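Local coordinates for protein antibiotic biosynthesis monooxygenase (PDB 4HL9) that probably acts as a monooxygenase, as a small alpha-beta protein of the antibiotic biosynthesis monooxygenase family, at residues A[34-39]-A[101-106]. Residues are numbered along the deposited sequence; the frame is centred on the assembly and turned at random.
Sequences PEAIDI and NAHQRQ
His-103 reaches across to the start of helix 37-52 and meets Ala-36 and Ile-39 from CB through to NE2. CB of His-103 lies 3.4 Å from CB of Ala-36, a snug methyl-to-methylene touch where the two backbones come nearest. One bond farther out, CG of His-103 is still only 3.5 Å from that methyl of Ala-36, and ND1 stands 3.7 Å from the same Ala-36 CB. Toward the other side of the imidazole Ile-39 takes over as the nearer partner: CD2 of His-103 is 4.0 Å from CG2 of Ile-39. At the tip, NE2 of His-103 is 3.8 Å from Ile-39 CG2, with CD1 of Ile-39 slightly farther off. CG of His-103 is anti to its own carbonyl carbon (chi1 -60°), which sends the imidazole toward helix 37-52, where both aliphatic groups meet it obliquely; the Ile-39 side chain runs roughly perpendicular to the histidine. A second, looser touch sets CD of Pro-34 4.1 Å from NE of Arg-105, whose NH2 is engaged by Asp-68 in a salt bridge and by the carbonyl oxygen of Ile-32. The contact is van der Waals packing at the surface, with no polar bond between the two segments. It joins the lead-in and first turn of helix 37-52 to the type I turn Asn-101 to Gln-104, which links helix 91-101 to strand 104-115, outermost within this chain and antiparallel to 24-32; Arg-105 pairs with Phe-31 by backbone bonds, and His-103 with Lys-33 just beyond the strand ends.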
ATOM      1  N   PRO A  34       5.003  14.229 -15.018  1.00 18.45           N
ATOM      2  CA  PRO A  34       4.667  15.433 -14.267  1.00 19.19           C
ATOM      3  C   PRO A  34       3.814  16.430 -15.048  1.00 19.06           C
ATOM      4  O   PRO A  34       2.930  17.048 -14.462  1.00 18.82           O
ATOM      5  CB  PRO A  34       6.044  16.053 -13.944  1.00 19.34           C
ATOM      6  CG  PRO A  34       6.957  14.902 -13.921  1.00 20.62           C
ATOM      7  CD  PRO A  34       6.436  13.910 -14.937  1.00 18.64           C
ATOM      8  N   GLU A  35       4.083  16.562 -16.349  1.00 19.98           N
ATOM      9  CA  GLU A  35       3.316  17.431 -17.271  1.00 21.65           C
ATOM     10  C   GLU A  35       1.814  17.123 -17.271  1.00 21.55           C
ATOM     11  O   GLU A  35       1.002  17.991 -17.600  1.00 21.58           O
ATOM     12  CB  GLU A  35       3.775  17.231 -18.733  1.00 22.08           C
ATOM     13  CG  GLU A  35       5.238  17.198 -18.998  1.00 26.87           C
ATOM     14  CD  GLU A  35       5.842  15.799 -18.940  1.00 28.00           C
ATOM     15  OE1 GLU A  35       5.703  14.997 -19.900  1.00 27.58           O
ATOM     16  OE2 GLU A  35       6.501  15.524 -17.930  1.00 29.62           O
ATOM     17  N   ALA A  36       1.463  15.876 -16.930  1.00 20.86           N
ATOM     18  CA  ALA A  36       0.096  15.351 -17.118  1.00 20.70           C
ATOM     19  C   ALA A  36      -0.772  15.298 -15.855  1.00 21.11           C
ATOM     20  O   ALA A  36      -1.933  14.893 -15.917  1.00 22.07           O
ATOM     21  CB  ALA A  36       0.156  13.965 -17.768  1.00 19.64           C
ATOM     22  N   ILE A  37      -0.216  15.712 -14.715  1.00 21.12           N
ATOM     23  CA  ILE A  37      -0.866  15.543 -13.423  1.00 20.65           C
ATOM     24  C   ILE A  37      -2.228  16.234 -13.380  1.00 21.21           C
ATOM     25  O   ILE A  37      -3.214  15.642 -12.908  1.00 19.27           O
ATOM     26  CB  ILE A  37       0.076  16.013 -12.251  1.00 20.66           C
ATOM     27  CG1 ILE A  37       1.218  14.994 -12.039  1.00 20.85           C
ATOM     28  CG2 ILE A  37      -0.720  16.283 -10.983  1.00 19.38           C
ATOM     29  CD1 ILE A  37       2.472  15.580 -11.365  1.00 22.56           C
ATOM     30  N   ASP A  38      -2.289  17.477 -13.873  1.00 21.55           N
ATOM     31  CA  ASP A  38      -3.548  18.228 -13.873  1.00 22.88           C
ATOM     32  C   ASP A  38      -4.623  17.616 -14.787  1.00 22.53           C
ATOM     33  O   ASP A  38      -5.806  17.727 -14.514  1.00 22.65           O
ATOM     34  CB  ASP A  38      -3.321  19.717 -14.191  1.00 24.26           C
ATOM     35  CG  ASP A  38      -2.546  20.437 -13.078  1.00 28.07           C
ATOM     36  OD1 ASP A  38      -2.583  19.977 -11.916  1.00 32.21           O
ATOM     37  OD2 ASP A  38      -1.878  21.449 -13.366  1.00 33.43           O
ATOM     38  N   ILE A  39      -4.199  16.969 -15.862  1.00 22.26           N
ATOM     39  CA  ILE A  39      -5.103  16.225 -16.739  1.00 22.42           C
ATOM     40  C   ILE A  39      -5.716  15.023 -15.998  1.00 22.10           C
ATOM     41  O   ILE A  39      -6.929  14.788 -16.061  1.00 22.25           O
ATOM     42  CB  ILE A  39      -4.350  15.744 -18.004  1.00 22.30           C
ATOM     43  CG1 ILE A  39      -3.990  16.947 -18.899  1.00 23.14           C
ATOM     44  CG2 ILE A  39      -5.157  14.711 -18.780  1.00 24.84           C
ATOM     45  CD1 ILE A  39      -3.187  16.541 -20.140  1.00 22.52           C
ATOM     46  N   ASN A 101      -3.529   5.997 -18.013  1.00 19.32           N
ATOM     47  CA  ASN A 101      -2.299   5.339 -18.394  1.00 20.41           C
ATOM     48  C   ASN A 101      -1.654   5.885 -19.672  1.00 19.96           C
ATOM     49  O   ASN A 101      -0.475   5.691 -19.869  1.00 19.52           O
ATOM     50  CB  ASN A 101      -2.485   3.833 -18.509  1.00 21.41           C
ATOM     51  CG  ASN A 101      -2.722   3.178 -17.170  1.00 25.68           C
ATOM     52  OD1 ASN A 101      -2.577   3.803 -16.098  1.00 27.22           O
ATOM     53  ND2 ASN A 101      -3.096   1.903 -17.215  1.00 29.34           N
ATOM     54  N   ALA A 102      -2.428   6.566 -20.508  1.00 19.48           N
ATOM     55  CA  ALA A 102      -1.879   7.274 -21.671  1.00 20.22           C
ATOM     56  C   ALA A 102      -0.717   8.197 -21.274  1.00 19.72           C
ATOM     57  O   ALA A 102       0.200   8.436 -22.057  1.00 19.90           O
ATOM     58  CB  ALA A 102      -2.972   8.085 -22.346  1.00 19.96           C
ATOM     59  N   HIS A 103      -0.764   8.683 -20.040  1.00 19.96           N
ATOM     60  CA  HIS A 103       0.245   9.599 -19.522  1.00 20.43           C
ATOM     61  C   HIS A 103       1.294   9.005 -18.553  1.00 21.26           C
ATOM     62  O   HIS A 103       2.019   9.761 -17.897  1.00 21.50           O
ATOM     63  CB  HIS A 103      -0.464  10.773 -18.883  1.00 19.75           C
ATOM     64  CG  HIS A 103      -1.330  11.540 -19.839  1.00 22.56           C
ATOM     65  ND1 HIS A 103      -0.812  12.230 -20.914  1.00 21.42           N
ATOM     66  CD2 HIS A 103      -2.672  11.731 -19.883  1.00 23.26           C
ATOM     67  CE1 HIS A 103      -1.796  12.819 -21.576  1.00 22.33           C
ATOM     68  NE2 HIS A 103      -2.935  12.529 -20.974  1.00 23.89           N
ATOM     69  N   GLN A 104       1.384   7.678 -18.452  1.00 21.18           N
ATOM     70  CA  GLN A 104       2.338   7.058 -17.508  1.00 21.91           C
ATOM     71  C   GLN A 104       3.802   7.264 -17.915  1.00 22.72           C
ATOM     72  O   GLN A 104       4.132   7.258 -19.100  1.00 22.31           O
ATOM     73  CB  GLN A 104       2.073   5.575 -17.350  1.00 21.94           C
ATOM     74  CG  GLN A 104       2.457   4.756 -18.563  1.00 22.64           C
ATOM     75  CD  GLN A 104       2.128   3.279 -18.422  1.00 24.69           C
ATOM     76  OE1 GLN A 104       1.163   2.903 -17.759  1.00 25.59           O
ATOM     77  NE2 GLN A 104       2.928   2.442 -19.055  1.00 22.22           N
ATOM     78  N   ARG A 105       4.684   7.432 -16.934  1.00 23.31           N
ATOM     79  CA  ARG A 105       6.110   7.557 -17.247  1.00 24.87           C
ATOM     80  C   ARG A 105       6.805   6.192 -17.308  1.00 25.85           C
ATOM     81  O   ARG A 105       7.842   6.043 -17.967  1.00 26.17           O
ATOM     82  CB  ARG A 105       6.811   8.569 -16.314  1.00 25.28           C
ATOM     83  CG  ARG A 105       6.933   8.201 -14.855  1.00 26.00           C
ATOM     84  CD  ARG A 105       7.834   9.218 -14.121  1.00 27.35           C
ATOM     85  NE  ARG A 105       7.000  10.121 -13.349  1.00 31.19           N
ATOM     86  CZ  ARG A 105       7.132  10.336 -12.046  1.00 31.34           C
ATOM     87  NH1 ARG A 105       8.126   9.762 -11.367  1.00 29.67           N
ATOM     88  NH2 ARG A 105       6.274  11.151 -11.430  1.00 31.48           N
ATOM     89  N   GLN A 106       6.209   5.198 -16.649  1.00 26.10           N
ATOM     90  CA  GLN A 106       6.696   3.810 -16.613  1.00 27.57           C
ATOM     91  C   GLN A 106       5.455   2.962 -16.357  1.00 27.46           C
ATOM     92  O   GLN A 106       4.431   3.500 -15.945  1.00 26.36           O
ATOM     93  CB  GLN A 106       7.657   3.546 -15.446  1.00 28.34           C
ATOM     94  CG  GLN A 106       8.345   4.749 -14.807  1.00 31.79           C
ATOM     95  CD  GLN A 106       8.621   4.580 -13.309  1.00 34.86           C
ATOM     96  OE1 GLN A 106       8.693   3.460 -12.774  1.00 36.47           O
ATOM     97  NE2 GLN A 106       8.759   5.708 -12.621  1.00 36.76           N
TER